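Local coordinates for TqaL (Neurospora crassa, PDB 7EEH), which belongs to the 2OG-Fe dioxygenase family of the cupin clan and holds an iron ion in its fold, at residues Asn63-Asp68 against Leu163-Thr168; Gln59-Asn64 against Gln121-Leu126; Thr147-Leu152 against Leu246-Asn251. The protein carries 1 engineered substitution. All blocks are in the same frame, centred on the assembly; numbering follows the deposited sequence.

Contact 1 of 3, residues Asn63-Asp68 against Leu163-Thr168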
ATOM      1  N   ASN B  63      -5.619   3.526  35.437  1.00 23.59           N
ATOM      2  CA  ASN B  63      -5.601   4.281  36.686  1.00 26.34           C
ATOM      3  C   ASN B  63      -6.857   4.070  37.521  1.00 24.39           C
ATOM      4  O   ASN B  63      -6.862   4.438  38.702  1.00 23.09           O
ATOM      5  CB  ASN B  63      -5.433   5.780  36.398  1.00 26.64           C
ATOM      6  CG  ASN B  63      -4.029   6.137  35.904  1.00 31.04           C
ATOM      7  OD1 ASN B  63      -3.050   5.485  36.254  1.00 30.57           O
ATOM      8  ND2 ASN B  63      -3.935   7.192  35.102  1.00 31.40           N
ATOM      9  N   ASN B  64      -7.915   3.499  36.940  1.00 20.21           N
ATOM     10  CA  ASN B  64      -9.207   3.355  37.598  1.00 22.53           C
ATOM     11  C   ASN B  64      -9.561   1.904  37.888  1.00 21.88           C
ATOM     12  O   ASN B  64     -10.747   1.575  38.032  1.00 21.55           O
ATOM     13  CB  ASN B  64     -10.303   4.003  36.751  1.00 24.60           C
ATOM     14  CG  ASN B  64     -10.187   5.497  36.720  1.00 25.58           C
ATOM     15  OD1 ASN B  64      -9.662   6.092  37.653  1.00 26.13           O
ATOM     16  ND2 ASN B  64     -10.683   6.121  35.651  1.00 33.52           N
ATOM     17  N   LEU B  65      -8.556   1.040  37.980  1.00 18.92           N
ATOM     18  CA  LEU B  65      -8.759  -0.373  38.256  1.00 21.87           C
ATOM     19  C   LEU B  65      -9.067  -0.572  39.736  1.00 25.20           C
ATOM     20  O   LEU B  65      -8.779   0.289  40.571  1.00 24.44           O
ATOM     21  CB  LEU B  65      -7.528  -1.179  37.849  1.00 20.51           C
ATOM     22  CG  LEU B  65      -7.158  -1.078  36.368  1.00 19.83           C
ATOM     23  CD1 LEU B  65      -5.814  -1.756  36.087  1.00 20.37           C
ATOM     24  CD2 LEU B  65      -8.259  -1.686  35.500  1.00 21.10           C
ATOM     25  N   TYR B  66      -9.692  -1.708  40.045  1.00 21.41           N
ATOM     26  CA  TYR B  66     -10.151  -1.990  41.404  1.00 23.95           C
ATOM     27  C   TYR B  66      -8.989  -2.427  42.290  1.00 29.89           C
ATOM     28  O   TYR B  66      -8.088  -3.138  41.842  1.00 31.09           O
ATOM     29  CB  TYR B  66     -11.234  -3.072  41.394  1.00 23.96           C
ATOM     30  CG  TYR B  66     -12.072  -3.096  42.653  1.00 28.09           C
ATOM     31  CD1 TYR B  66     -13.039  -2.121  42.882  1.00 29.25           C
ATOM     32  CD2 TYR B  66     -11.881  -4.069  43.631  1.00 30.68           C
ATOM     33  CE1 TYR B  66     -13.809  -2.124  44.043  1.00 26.82           C
ATOM     34  CE2 TYR B  66     -12.653  -4.077  44.811  1.00 29.11           C
ATOM     35  CZ  TYR B  66     -13.615  -3.107  44.999  1.00 28.47           C
ATOM     36  OH  TYR B  66     -14.392  -3.102  46.147  1.00 29.44           O
ATOM     37  N   SER B  67      -9.017  -1.986  43.554  1.00 28.89           N
ATOM     38  CA  SER B  67      -7.993  -2.285  44.555  1.00 35.79           C
ATOM     39  C   SER B  67      -8.616  -3.060  45.713  1.00 43.96           C
ATOM     40  O   SER B  67      -9.527  -2.558  46.377  1.00 35.43           O
ATOM     41  CB  SER B  67      -7.345  -1.005  45.086  1.00 34.98           C
ATOM     42  OG  SER B  67      -6.908  -0.176  44.027  1.00 41.46           O
ATOM     43  N   ASP B  68      -8.113  -4.271  45.959  1.00 48.23           N
ATOM     44  CA  ASP B  68      -8.526  -5.117  47.073  1.00 48.56           C
ATOM     45  C   ASP B  68      -7.380  -5.225  48.068  1.00 55.48           C
ATOM     46  O   ASP B  68      -6.241  -5.475  47.654  1.00 55.98           O
ATOM     47  CB  ASP B  68      -8.916  -6.514  46.558  1.00 54.34           C
ATOM     48  CG  ASP B  68      -9.557  -7.393  47.628  1.00 58.48           C
ATOM     49  OD1 ASP B  68      -9.268  -7.222  48.829  1.00 62.00           O
ATOM     50  OD2 ASP B  68     -10.341  -8.289  47.251  1.00 56.02           O
ATOM     51  N   LEU B 163     -11.654 -10.916  29.446  1.00 18.44           N
ATOM     52  CA  LEU B 163     -10.692  -9.828  29.326  1.00 18.21           C
ATOM     53  C   LEU B 163     -10.368  -9.249  30.698  1.00 19.85           C
ATOM     54  O   LEU B 163     -11.274  -8.823  31.417  1.00 23.27           O
ATOM     55  CB  LEU B 163     -11.228  -8.735  28.401  1.00 19.08           C
ATOM     56  CG  LEU B 163     -10.058  -7.746  28.339  1.00 21.94           C
ATOM     57  CD1 LEU B 163      -9.256  -7.783  27.090  1.00 25.89           C
ATOM     58  CD2 LEU B 163     -10.477  -6.328  28.764  1.00 22.27           C
ATOM     59  N   PHE B 164      -9.082  -9.219  31.048  1.00 17.93           N
ATOM     60  CA  PHE B 164      -8.598  -8.554  32.253  1.00 19.89           C
ATOM     61  C   PHE B 164      -7.784  -7.321  31.885  1.00 20.11           C
ATOM     62  O   PHE B 164      -6.850  -7.401  31.075  1.00 19.42           O
ATOM     63  CB  PHE B 164      -7.724  -9.476  33.103  1.00 20.50           C
ATOM     64  CG  PHE B 164      -8.485 -10.541  33.824  1.00 24.97           C
ATOM     65  CD1 PHE B 164      -8.929 -11.658  33.153  1.00 24.13           C
ATOM     66  CD2 PHE B 164      -8.741 -10.430  35.184  1.00 27.39           C
ATOM     67  CE1 PHE B 164      -9.628 -12.655  33.817  1.00 28.43           C
ATOM     68  CE2 PHE B 164      -9.442 -11.419  35.852  1.00 28.52           C
ATOM     69  CZ  PHE B 164      -9.884 -12.532  35.165  1.00 29.99           C
ATOM     70  N   ASN B 165      -8.105  -6.202  32.512  1.00 18.44           N
ATOM     71  CA  ASN B 165      -7.260  -5.014  32.482  1.00 18.03           C
ATOM     72  C   ASN B 165      -6.520  -5.008  33.818  1.00 20.33           C
ATOM     73  O   ASN B 165      -7.151  -4.935  34.876  1.00 21.65           O
ATOM     74  CB  ASN B 165      -8.118  -3.772  32.274  1.00 18.77           C
ATOM     75  CG  ASN B 165      -7.310  -2.505  32.141  1.00 20.93           C
ATOM     76  OD1 ASN B 165      -6.071  -2.509  32.190  1.00 24.09           O
ATOM     77  ND2 ASN B 165      -8.006  -1.411  31.942  1.00 18.87           N
ATOM     78  N   LEU B 166      -5.197  -5.152  33.780  1.00 21.72           N
ATOM     79  CA  LEU B 166      -4.432  -5.551  34.958  1.00 21.67           C
ATOM     80  C   LEU B 166      -3.220  -4.649  35.143  1.00 24.57           C
ATOM     81  O   LEU B 166      -2.399  -4.505  34.230  1.00 25.16           O
ATOM     82  CB  LEU B 166      -3.981  -7.027  34.836  1.00 22.07           C
ATOM     83  CG  LEU B 166      -2.920  -7.536  35.818  1.00 25.51           C
ATOM     84  CD1 LEU B 166      -3.461  -7.529  37.228  1.00 28.88           C
ATOM     85  CD2 LEU B 166      -2.443  -8.924  35.457  1.00 28.14           C
ATOM     86  N   ARG B 167      -3.097  -4.056  36.330  1.00 21.51           N
ATOM     87  CA  ARG B 167      -1.891  -3.337  36.724  1.00 23.87           C
ATOM     88  C   ARG B 167      -1.204  -4.140  37.821  1.00 28.47           C
ATOM     89  O   ARG B 167      -1.784  -4.350  38.894  1.00 29.27           O
ATOM     90  CB  ARG B 167      -2.220  -1.919  37.204  1.00 22.39           C
ATOM     91  CG  ARG B 167      -1.117  -1.282  38.043  1.00 26.51           C
ATOM     92  CD  ARG B 167      -1.372   0.199  38.285  1.00 24.74           C
ATOM     93  NE  ARG B 167      -1.399   0.964  37.040  1.00 23.29           N
ATOM     94  CZ  ARG B 167      -1.786   2.230  36.946  1.00 26.25           C
ATOM     95  NH1 ARG B 167      -2.171   2.897  38.037  1.00 21.89           N
ATOM     96  NH2 ARG B 167      -1.792   2.834  35.762  1.00 23.25           N
ATOM     97  N   THR B 168       0.004  -4.621  37.544  1.00 27.63           N
ATOM     98  CA  THR B 168       0.789  -5.282  38.580  1.00 31.89           C
ATOM     99  C   THR B 168       1.652  -4.245  39.289  1.00 32.05           C
ATOM    100  O   THR B 168       1.997  -3.215  38.715  1.00 30.09           O
ATOM    101  CB  THR B 168       1.665  -6.398  38.003  1.00 29.77           C
ATOM    102  OG1 THR B 168       2.631  -5.842  37.104  1.00 26.22           O
ATOM    103  CG2 THR B 168       0.805  -7.432  37.272  1.00 31.24           C
TER
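Asn63 and Arg167 make the polar half of this contact. Two guanidinium nitrogens close end-on around a single amide oxygen. Arg167 NH2 reaches Asn63 OD1 at 3.0 Å with an N-H...O angle of 156°. The bond from Arg167 NH1 to Asn63 OD1 is longer, 3.3 Å, and more bent. OD1 lies in the guanidinium plane, at its edge. NH1 meets a lone pair in the carbonyl plane, whereas NH2 stands above that plane. Arg167 gets there by a bend at chi3 (-62°). Its NE makes a salt bridge with Asp270, which would hold the guanidinium from a second direction.

Strand 158-170 belongs to the large antiparallel sheet of the cupin-type fold. Residues 63-65, a turn ahead of a weakly bonded strand about 66-68, lie against one face of 158-170, closest at Leu65 and Leu166.

The apolar half is Leu65, a buried side chain that points at the strand. Both methyls press on the same carbonyl, Asn165 O. CD2 of Leu65 sits 3.5 Å from Asn165 O and also packs on the Asn165 side chain, which it meets at about a right angle. CD1 of Leu65 lies 3.8 Å from Arg167 CB and 3.6 Å from Arg167 N.

Contact 2 of 3, residues Gln59-Asn64 against Gln121-Leu126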
ATOM      1  N   GLN B  59      -4.238   4.919  27.522  1.00 22.56           N
ATOM      2  CA  GLN B  59      -3.076   4.974  28.396  1.00 23.51           C
ATOM      3  C   GLN B  59      -3.397   5.471  29.805  1.00 25.20           C
ATOM      4  O   GLN B  59      -2.491   5.521  30.647  1.00 21.82           O
ATOM      5  CB  GLN B  59      -2.004   5.840  27.741  1.00 25.26           C
ATOM      6  CG  GLN B  59      -1.436   5.114  26.538  1.00 27.66           C
ATOM      7  CD  GLN B  59      -0.461   5.926  25.743  1.00 30.14           C
ATOM      8  OE1 GLN B  59       0.716   5.991  26.073  1.00 35.96           O
ATOM      9  NE2 GLN B  59      -0.939   6.523  24.664  1.00 33.33           N
ATOM     10  N   ARG B  60      -4.660   5.814  30.083  1.00 22.56           N
ATOM     11  CA  ARG B  60      -5.090   6.273  31.395  1.00 25.93           C
ATOM     12  C   ARG B  60      -6.106   5.365  32.072  1.00 26.41           C
ATOM     13  O   ARG B  60      -6.318   5.508  33.282  1.00 26.31           O
ATOM     14  CB  ARG B  60      -5.715   7.674  31.298  1.00 27.62           C
ATOM     15  CG  ARG B  60      -4.801   8.740  30.745  1.00 33.08           C
ATOM     16  CD  ARG B  60      -5.595  10.020  30.493  1.00 36.70           C
ATOM     17  NE  ARG B  60      -5.000  10.791  29.404  1.00 47.90           N
ATOM     18  CZ  ARG B  60      -5.613  11.081  28.258  1.00 43.91           C
ATOM     19  NH1 ARG B  60      -6.866  10.684  28.043  1.00 36.70           N
ATOM     20  NH2 ARG B  60      -4.977  11.793  27.334  1.00 47.55           N
ATOM     21  N   VAL B  61      -6.750   4.457  31.338  1.00 23.81           N
ATOM     22  CA  VAL B  61      -7.859   3.689  31.902  1.00 24.80           C
ATOM     23  C   VAL B  61      -7.389   2.782  33.043  1.00 25.01           C
ATOM     24  O   VAL B  61      -8.162   2.474  33.967  1.00 25.00           O
ATOM     25  CB  VAL B  61      -8.569   2.895  30.784  1.00 24.29           C
ATOM     26  CG1 VAL B  61      -7.628   1.868  30.158  1.00 24.54           C
ATOM     27  CG2 VAL B  61      -9.829   2.226  31.314  1.00 23.69           C
ATOM     28  N   SER B  62      -6.123   2.363  33.020  1.00 20.44           N
ATOM     29  CA  SER B  62      -5.608   1.489  34.066  1.00 22.37           C
ATOM     30  C   SER B  62      -5.502   2.198  35.415  1.00 24.52           C
ATOM     31  O   SER B  62      -5.289   1.531  36.438  1.00 25.75           O
ATOM     32  CB  SER B  62      -4.237   0.962  33.657  1.00 17.88           C
ATOM     33  OG  SER B  62      -4.352   0.115  32.517  1.00 23.17           O
ATOM     34  N   ASN B  63      -5.619   3.526  35.437  1.00 23.59           N
ATOM     35  CA  ASN B  63      -5.601   4.281  36.686  1.00 26.34           C
ATOM     36  C   ASN B  63      -6.857   4.070  37.521  1.00 24.39           C
ATOM     37  O   ASN B  63      -6.862   4.438  38.702  1.00 23.09           O
ATOM     38  CB  ASN B  63      -5.433   5.780  36.398  1.00 26.64           C
ATOM     39  CG  ASN B  63      -4.029   6.137  35.904  1.00 31.04           C
ATOM     40  OD1 ASN B  63      -3.050   5.485  36.254  1.00 30.57           O
ATOM     41  ND2 ASN B  63      -3.935   7.192  35.102  1.00 31.40           N
ATOM     42  N   ASN B  64      -7.915   3.499  36.940  1.00 20.21           N
ATOM     43  CA  ASN B  64      -9.207   3.355  37.598  1.00 22.53           C
ATOM     44  C   ASN B  64      -9.561   1.904  37.888  1.00 21.88           C
ATOM     45  O   ASN B  64     -10.747   1.575  38.032  1.00 21.55           O
ATOM     46  CB  ASN B  64     -10.303   4.003  36.751  1.00 24.60           C
ATOM     47  CG  ASN B  64     -10.187   5.497  36.720  1.00 25.58           C
ATOM     48  OD1 ASN B  64      -9.662   6.092  37.653  1.00 26.13           O
ATOM     49  ND2 ASN B  64     -10.683   6.121  35.651  1.00 33.52           N
ATOM     50  N   GLN B 121     -15.605  -1.349  32.931  1.00 23.09           N
ATOM     51  CA  GLN B 121     -16.595  -0.280  32.833  1.00 23.77           C
ATOM     52  C   GLN B 121     -16.667   0.284  31.415  1.00 28.55           C
ATOM     53  O   GLN B 121     -15.867  -0.044  30.534  1.00 23.65           O
ATOM     54  CB  GLN B 121     -16.284   0.836  33.838  1.00 24.75           C
ATOM     55  CG  GLN B 121     -16.350   0.383  35.297  1.00 22.56           C
ATOM     56  CD  GLN B 121     -17.762  -0.041  35.685  1.00 29.06           C
ATOM     57  OE1 GLN B 121     -18.711   0.721  35.512  1.00 28.10           O
ATOM     58  NE2 GLN B 121     -17.911  -1.271  36.185  1.00 28.65           N
ATOM     59  N   ASP B 122     -17.659   1.154  31.197  1.00 29.41           N
ATOM     60  CA  ASP B 122     -17.793   1.782  29.886  1.00 26.44           C
ATOM     61  C   ASP B 122     -16.531   2.546  29.499  1.00 26.29           C
ATOM     62  O   ASP B 122     -16.210   2.648  28.304  1.00 25.41           O
ATOM     63  CB  ASP B 122     -19.017   2.704  29.865  1.00 30.14           C
ATOM     64  CG  ASP B 122     -20.311   1.953  29.592  1.00 33.18           C
ATOM     65  OD1 ASP B 122     -20.250   0.770  29.173  1.00 28.90           O
ATOM     66  OD2 ASP B 122     -21.395   2.545  29.784  1.00 37.65           O
ATOM     67  N   GLU B 123     -15.791   3.064  30.494  1.00 23.08           N
ATOM     68  CA  GLU B 123     -14.538   3.766  30.215  1.00 23.93           C
ATOM     69  C   GLU B 123     -13.637   2.950  29.293  1.00 25.17           C
ATOM     70  O   GLU B 123     -13.032   3.494  28.367  1.00 25.05           O
ATOM     71  CB  GLU B 123     -13.790   4.080  31.511  1.00 23.14           C
ATOM     72  CG  GLU B 123     -12.612   5.017  31.290  1.00 27.05           C
ATOM     73  CD  GLU B 123     -11.712   5.182  32.501  1.00 28.44           C
ATOM     74  OE1 GLU B 123     -12.066   4.703  33.600  1.00 27.26           O
ATOM     75  OE2 GLU B 123     -10.634   5.798  32.343  1.00 30.35           O
ATOM     76  N   LEU B 124     -13.541   1.643  29.530  1.00 23.52           N
ATOM     77  CA  LEU B 124     -12.725   0.775  28.686  1.00 24.26           C
ATOM     78  C   LEU B 124     -13.527   0.242  27.505  1.00 20.76           C
ATOM     79  O   LEU B 124     -13.132   0.436  26.351  1.00 21.82           O
ATOM     80  CB  LEU B 124     -12.139  -0.394  29.493  1.00 21.02           C
ATOM     81  CG  LEU B 124     -11.253  -1.363  28.681  1.00 20.99           C
ATOM     82  CD1 LEU B 124     -10.095  -0.630  28.028  1.00 19.41           C
ATOM     83  CD2 LEU B 124     -10.740  -2.487  29.542  1.00 19.94           C
ATOM     84  N   GLN B 125     -14.663  -0.414  27.776  1.00 20.39           N
ATOM     85  CA  GLN B 125     -15.330  -1.182  26.729  1.00 22.44           C
ATOM     86  C   GLN B 125     -15.995  -0.310  25.667  1.00 26.47           C
ATOM     87  O   GLN B 125     -16.294  -0.811  24.589  1.00 24.00           O
ATOM     88  CB  GLN B 125     -16.345  -2.150  27.346  1.00 23.72           C
ATOM     89  CG  GLN B 125     -17.609  -1.506  27.912  1.00 24.36           C
ATOM     90  CD  GLN B 125     -18.705  -2.532  28.154  1.00 26.13           C
ATOM     91  OE1 GLN B 125     -18.502  -3.728  27.943  1.00 25.51           O
ATOM     92  NE2 GLN B 125     -19.863  -2.075  28.621  1.00 29.94           N
ATOM     93  N   LEU B 126     -16.229   0.977  25.917  1.00 26.56           N
ATOM     94  CA  LEU B 126     -16.686   1.855  24.844  1.00 25.14           C
ATOM     95  C   LEU B 126     -15.544   2.636  24.193  1.00 26.24           C
ATOM     96  O   LEU B 126     -15.787   3.441  23.289  1.00 27.21           O
ATOM     97  CB  LEU B 126     -17.765   2.818  25.360  1.00 30.41           C
ATOM     98  CG  LEU B 126     -19.034   2.170  25.939  1.00 28.97           C
ATOM     99  CD1 LEU B 126     -20.141   3.216  26.193  1.00 31.36           C
ATOM    100  CD2 LEU B 126     -19.554   1.039  25.058  1.00 29.07           C
TER
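Asn64 ND2 donates to Glu123 OE1 at 2.9 Å, the shortest polar bond of this contact. It is nearly straight, with an N-H...O angle of 173°. The acceptor lies in the amide plane of Asn64. On the other side, OE1 is met on its syn side, with the donor 22° out of the carboxylate plane. The amide and carboxylate planes are steeply inclined to each other. The second carboxylate oxygen is also near, with Glu123 OE2 3.3 Å from Asn64 ND2.

Glu123 reaches across because its chain is stretched out: CG is anti to the backbone N (chi1 -170°) and the chain stays extended beyond it. Val61 lies beside this arm, the two side chains sliding past each other in opposite directions. CG2 of Val61 rests 3.7 Å from Glu123 CD, and Val61 CA is 3.5 Å from Glu123 OE2. So the carboxylate has an apolar neighbour as well as its amide partner.

Deeper in, the contact is apolar. Val61 CG2 meets Leu124 CB at 3.9 Å, the side chains crossing at about a right angle. Both residues are buried. Leu124 goes on to Leu163, Asn165 and Leu272 of the sheet, and Val61 also touches Asn165.

Gln121 is the N-cap residue of helix 122-125. Its backbone O accepts from both Leu124 N and Gln125 N, at 3.0 Å each. The contact thus joins a short helix and the turn after helix 52-58, both packed on the large antiparallel sheet of a cupin-type 2OG-Fe dioxygenase fold.

Contact 3 of 3, residues Thr147-Leu152 against Leu246-Asn251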
ATOM      1  N   THR B 147      -5.559 -27.331  17.993  1.00 26.25           N
ATOM      2  CA  THR B 147      -5.830 -28.485  18.844  1.00 25.04           C
ATOM      3  C   THR B 147      -7.103 -28.280  19.662  1.00 29.80           C
ATOM      4  O   THR B 147      -7.280 -27.244  20.307  1.00 26.29           O
ATOM      5  CB  THR B 147      -4.651 -28.713  19.786  1.00 28.79           C
ATOM      6  OG1 THR B 147      -3.445 -28.785  19.022  1.00 28.64           O
ATOM      7  CG2 THR B 147      -4.828 -30.009  20.580  1.00 30.63           C
ATOM      8  N   HIS B 148      -7.990 -29.270  19.654  1.00 26.76           N
ATOM      9  CA  HIS B 148      -9.267 -29.153  20.349  1.00 27.59           C
ATOM     10  C   HIS B 148      -9.160 -29.669  21.784  1.00 28.64           C
ATOM     11  O   HIS B 148      -8.847 -30.843  22.003  1.00 30.26           O
ATOM     12  CB  HIS B 148     -10.347 -29.900  19.580  1.00 29.30           C
ATOM     13  CG  HIS B 148     -10.817 -29.167  18.367  1.00 25.94           C
ATOM     14  ND1 HIS B 148     -11.934 -29.539  17.653  1.00 26.16           N
ATOM     15  CD2 HIS B 148     -10.322 -28.069  17.748  1.00 26.04           C
ATOM     16  CE1 HIS B 148     -12.105 -28.703  16.643  1.00 31.36           C
ATOM     17  NE2 HIS B 148     -11.140 -27.803  16.677  1.00 28.26           N
ATOM     18  N   ARG B 149      -9.416 -28.791  22.760  1.00 26.08           N
ATOM     19  CA  ARG B 149      -9.483 -29.234  24.155  1.00 26.27           C
ATOM     20  C   ARG B 149     -10.719 -30.103  24.336  1.00 27.11           C
ATOM     21  O   ARG B 149     -11.814 -29.690  23.941  1.00 24.57           O
ATOM     22  CB  ARG B 149      -9.549 -28.048  25.123  1.00 24.23           C
ATOM     23  CG  ARG B 149      -8.292 -27.206  25.208  1.00 24.91           C
ATOM     24  CD  ARG B 149      -8.314 -26.267  26.409  1.00 22.96           C
ATOM     25  NE  ARG B 149      -7.177 -25.352  26.391  1.00 22.00           N
ATOM     26  CZ  ARG B 149      -5.957 -25.692  26.773  1.00 23.68           C
ATOM     27  NH1 ARG B 149      -5.729 -26.918  27.224  1.00 25.15           N
ATOM     28  NH2 ARG B 149      -4.968 -24.816  26.704  1.00 21.90           N
ATOM     29  N   PRO B 150     -10.590 -31.302  24.920  1.00 26.19           N
ATOM     30  CA  PRO B 150     -11.760 -32.183  25.057  1.00 27.43           C
ATOM     31  C   PRO B 150     -12.916 -31.580  25.826  1.00 29.95           C
ATOM     32  O   PRO B 150     -14.066 -31.932  25.557  1.00 28.29           O
ATOM     33  CB  PRO B 150     -11.187 -33.408  25.781  1.00 29.28           C
ATOM     34  CG  PRO B 150      -9.781 -33.463  25.311  1.00 33.41           C
ATOM     35  CD  PRO B 150      -9.337 -32.014  25.220  1.00 27.59           C
ATOM     36  N   ARG B 151     -12.664 -30.668  26.762  1.00 30.63           N
ATOM     37  CA  ARG B 151     -13.763 -30.166  27.574  1.00 33.72           C
ATOM     38  C   ARG B 151     -14.546 -29.052  26.897  1.00 34.01           C
ATOM     39  O   ARG B 151     -15.517 -28.570  27.479  1.00 29.63           O
ATOM     40  CB  ARG B 151     -13.244 -29.693  28.941  1.00 34.76           C
ATOM     41  CG  ARG B 151     -12.450 -28.399  28.897  1.00 38.63           C
ATOM     42  CD  ARG B 151     -11.957 -27.974  30.285  1.00 41.77           C
ATOM     43  NE  ARG B 151     -12.356 -26.607  30.628  1.00 43.42           N
ATOM     44  CZ  ARG B 151     -11.633 -25.520  30.349  1.00 48.81           C
ATOM     45  NH1 ARG B 151     -10.467 -25.630  29.713  1.00 40.24           N
ATOM     46  NH2 ARG B 151     -12.071 -24.315  30.705  1.00 48.20           N
ATOM     47  N   LEU B 152     -14.178 -28.644  25.682  1.00 28.22           N
ATOM     48  CA  LEU B 152     -14.813 -27.509  25.038  1.00 27.83           C
ATOM     49  C   LEU B 152     -15.532 -27.941  23.768  1.00 28.14           C
ATOM     50  O   LEU B 152     -15.252 -28.997  23.201  1.00 30.20           O
ATOM     51  CB  LEU B 152     -13.788 -26.420  24.716  1.00 30.55           C
ATOM     52  CG  LEU B 152     -12.990 -25.918  25.915  1.00 29.53           C
ATOM     53  CD1 LEU B 152     -11.986 -24.870  25.470  1.00 23.65           C
ATOM     54  CD2 LEU B 152     -13.937 -25.367  26.971  1.00 29.98           C
ATOM     55  N   LEU B 246      -0.987 -15.881  21.002  1.00 17.82           N
ATOM     56  CA  LEU B 246      -0.443 -17.236  20.970  1.00 19.57           C
ATOM     57  C   LEU B 246      -1.565 -18.264  21.012  1.00 19.78           C
ATOM     58  O   LEU B 246      -2.607 -18.042  21.630  1.00 18.30           O
ATOM     59  CB  LEU B 246       0.539 -17.493  22.124  1.00 19.98           C
ATOM     60  CG  LEU B 246       0.090 -17.345  23.583  1.00 22.84           C
ATOM     61  CD1 LEU B 246      -0.565 -18.617  24.121  1.00 20.03           C
ATOM     62  CD2 LEU B 246       1.287 -16.974  24.439  1.00 23.10           C
ATOM     63  N   VAL B 247      -1.333 -19.398  20.351  1.00 18.98           N
ATOM     64  CA  VAL B 247      -2.255 -20.532  20.400  1.00 20.60           C
ATOM     65  C   VAL B 247      -1.999 -21.259  21.715  1.00 21.29           C
ATOM     66  O   VAL B 247      -0.933 -21.842  21.912  1.00 22.47           O
ATOM     67  CB  VAL B 247      -2.071 -21.465  19.201  1.00 20.04           C
ATOM     68  CG1 VAL B 247      -2.988 -22.720  19.332  1.00 18.23           C
ATOM     69  CG2 VAL B 247      -2.348 -20.706  17.907  1.00 18.11           C
ATOM     70  N   ASP B 248      -2.966 -21.197  22.634  1.00 20.43           N
ATOM     71  CA  ASP B 248      -2.699 -21.581  24.020  1.00 21.99           C
ATOM     72  C   ASP B 248      -2.615 -23.093  24.199  1.00 23.03           C
ATOM     73  O   ASP B 248      -2.040 -23.563  25.190  1.00 22.23           O
ATOM     74  CB  ASP B 248      -3.789 -21.008  24.932  1.00 21.74           C
ATOM     75  CG  ASP B 248      -3.530 -21.289  26.413  1.00 23.30           C
ATOM     76  OD1 ASP B 248      -2.446 -20.929  26.917  1.00 22.90           O
ATOM     77  OD2 ASP B 248      -4.417 -21.878  27.063  1.00 24.30           O
ATOM     78  N   THR B 249      -3.175 -23.855  23.260  1.00 26.26           N
ATOM     79  CA  THR B 249      -3.164 -25.307  23.298  1.00 22.89           C
ATOM     80  C   THR B 249      -1.909 -25.915  22.689  1.00 28.57           C
ATOM     81  O   THR B 249      -1.679 -27.117  22.851  1.00 27.18           O
ATOM     82  CB  THR B 249      -4.387 -25.854  22.559  1.00 24.90           C
ATOM     83  OG1 THR B 249      -4.494 -25.197  21.294  1.00 24.21           O
ATOM     84  CG2 THR B 249      -5.658 -25.593  23.350  1.00 21.05           C
ATOM     85  N   GLU B 250      -1.089 -25.131  22.001  1.00 24.00           N
ATOM     86  CA  GLU B 250       0.073 -25.684  21.316  1.00 29.41           C
ATOM     87  C   GLU B 250       1.382 -25.076  21.783  1.00 28.95           C
ATOM     88  O   GLU B 250       2.440 -25.470  21.282  1.00 35.22           O
ATOM     89  CB  GLU B 250      -0.073 -25.512  19.796  1.00 28.24           C
ATOM     90  CG  GLU B 250      -1.338 -26.152  19.268  1.00 27.14           C
ATOM     91  CD  GLU B 250      -1.651 -25.736  17.856  1.00 26.87           C
ATOM     92  OE1 GLU B 250      -0.705 -25.331  17.145  1.00 26.92           O
ATOM     93  OE2 GLU B 250      -2.843 -25.789  17.481  1.00 28.11           O
ATOM     94  N   ASN B 251       1.333 -24.134  22.725  1.00 27.27           N
ATOM     95  CA  ASN B 251       2.489 -23.503  23.350  1.00 30.82           C
ATOM     96  C   ASN B 251       2.286 -23.516  24.851  1.00 26.92           C
ATOM     97  O   ASN B 251       1.152 -23.548  25.329  1.00 29.00           O
ATOM     98  CB  ASN B 251       2.673 -22.031  22.963  1.00 32.81           C
ATOM     99  CG  ASN B 251       2.804 -21.820  21.488  1.00 34.57           C
ATOM    100  OD1 ASN B 251       3.899 -21.920  20.942  1.00 36.99           O
ATOM    101  ND2 ASN B 251       1.691 -21.495  20.826  1.00 24.89           N
TER
HETATM  102  O   HOH W   1      -7.181 -24.490  20.521  1.00 23.73           O
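Thr147 and Thr249 are the closest backbone pair, 6.1 Å between CA atoms, where the loop leading to a type I turn from Arg149 to Leu152 passes the bend after strand 243-247. The bend lies near the metal centre of this cupin-type fold, and the side chain of Asp248 is about 6 Å from the iron.

Arg149 and Asp248 form a salt bridge. Arg149 NH2 is 3.0 Å from Asp248 OD2, but the hydrogen bond is bent and weak. The carboxylate lies at the guanidinium edge, with the two planes 55° apart. Both groups also bind Val188: Arg149 NE reaches its O, and Asp248 OD2 takes its N-H. Asp248 OD1 accepts from the backbone N of Asp186, an iron ligand, so it is second shell to the metal.

Thr249 lays its CG2 methyl over one guanidinium face of Arg149, 3.2 Å above the plane and offset toward the rim. With Thr249 chi1 at 48°, CG2 sits anti to the carbonyl carbon, and the hydroxyl faces Thr147.

At the outer end, Glu250 OE2 accepts from Thr147 N at 3.2 Å, on its anti side. Thr147 OG1 adds a weak bond to the same oxygen. Glu250 OE1 pairs with Arg32. A water donates to Thr147 O at 2.8 Å and accepts from Thr249 OG1 at 2.9 Å.

Contacts 1 and 2 are neighbours, with centres about 10 Å apart, and both start from the turn after helix 52-58, sharing Asn63 and Asn64. They touch directly: Asn165 packs on Val61 and Leu124. Each pairs a buried leucine or valine with an exposed asparagine at the surface, bonded to an arginine in contact 1 and to a glutamate in contact 2. Contact 3 lies on the opposite side of the chain's centre, about 27 Å from contact 1 between centres, though both reach the large sheet. It is mostly polar, with a salt bridge and a bridging water, and it runs from buried Asp248 near the iron to exposed Thr147.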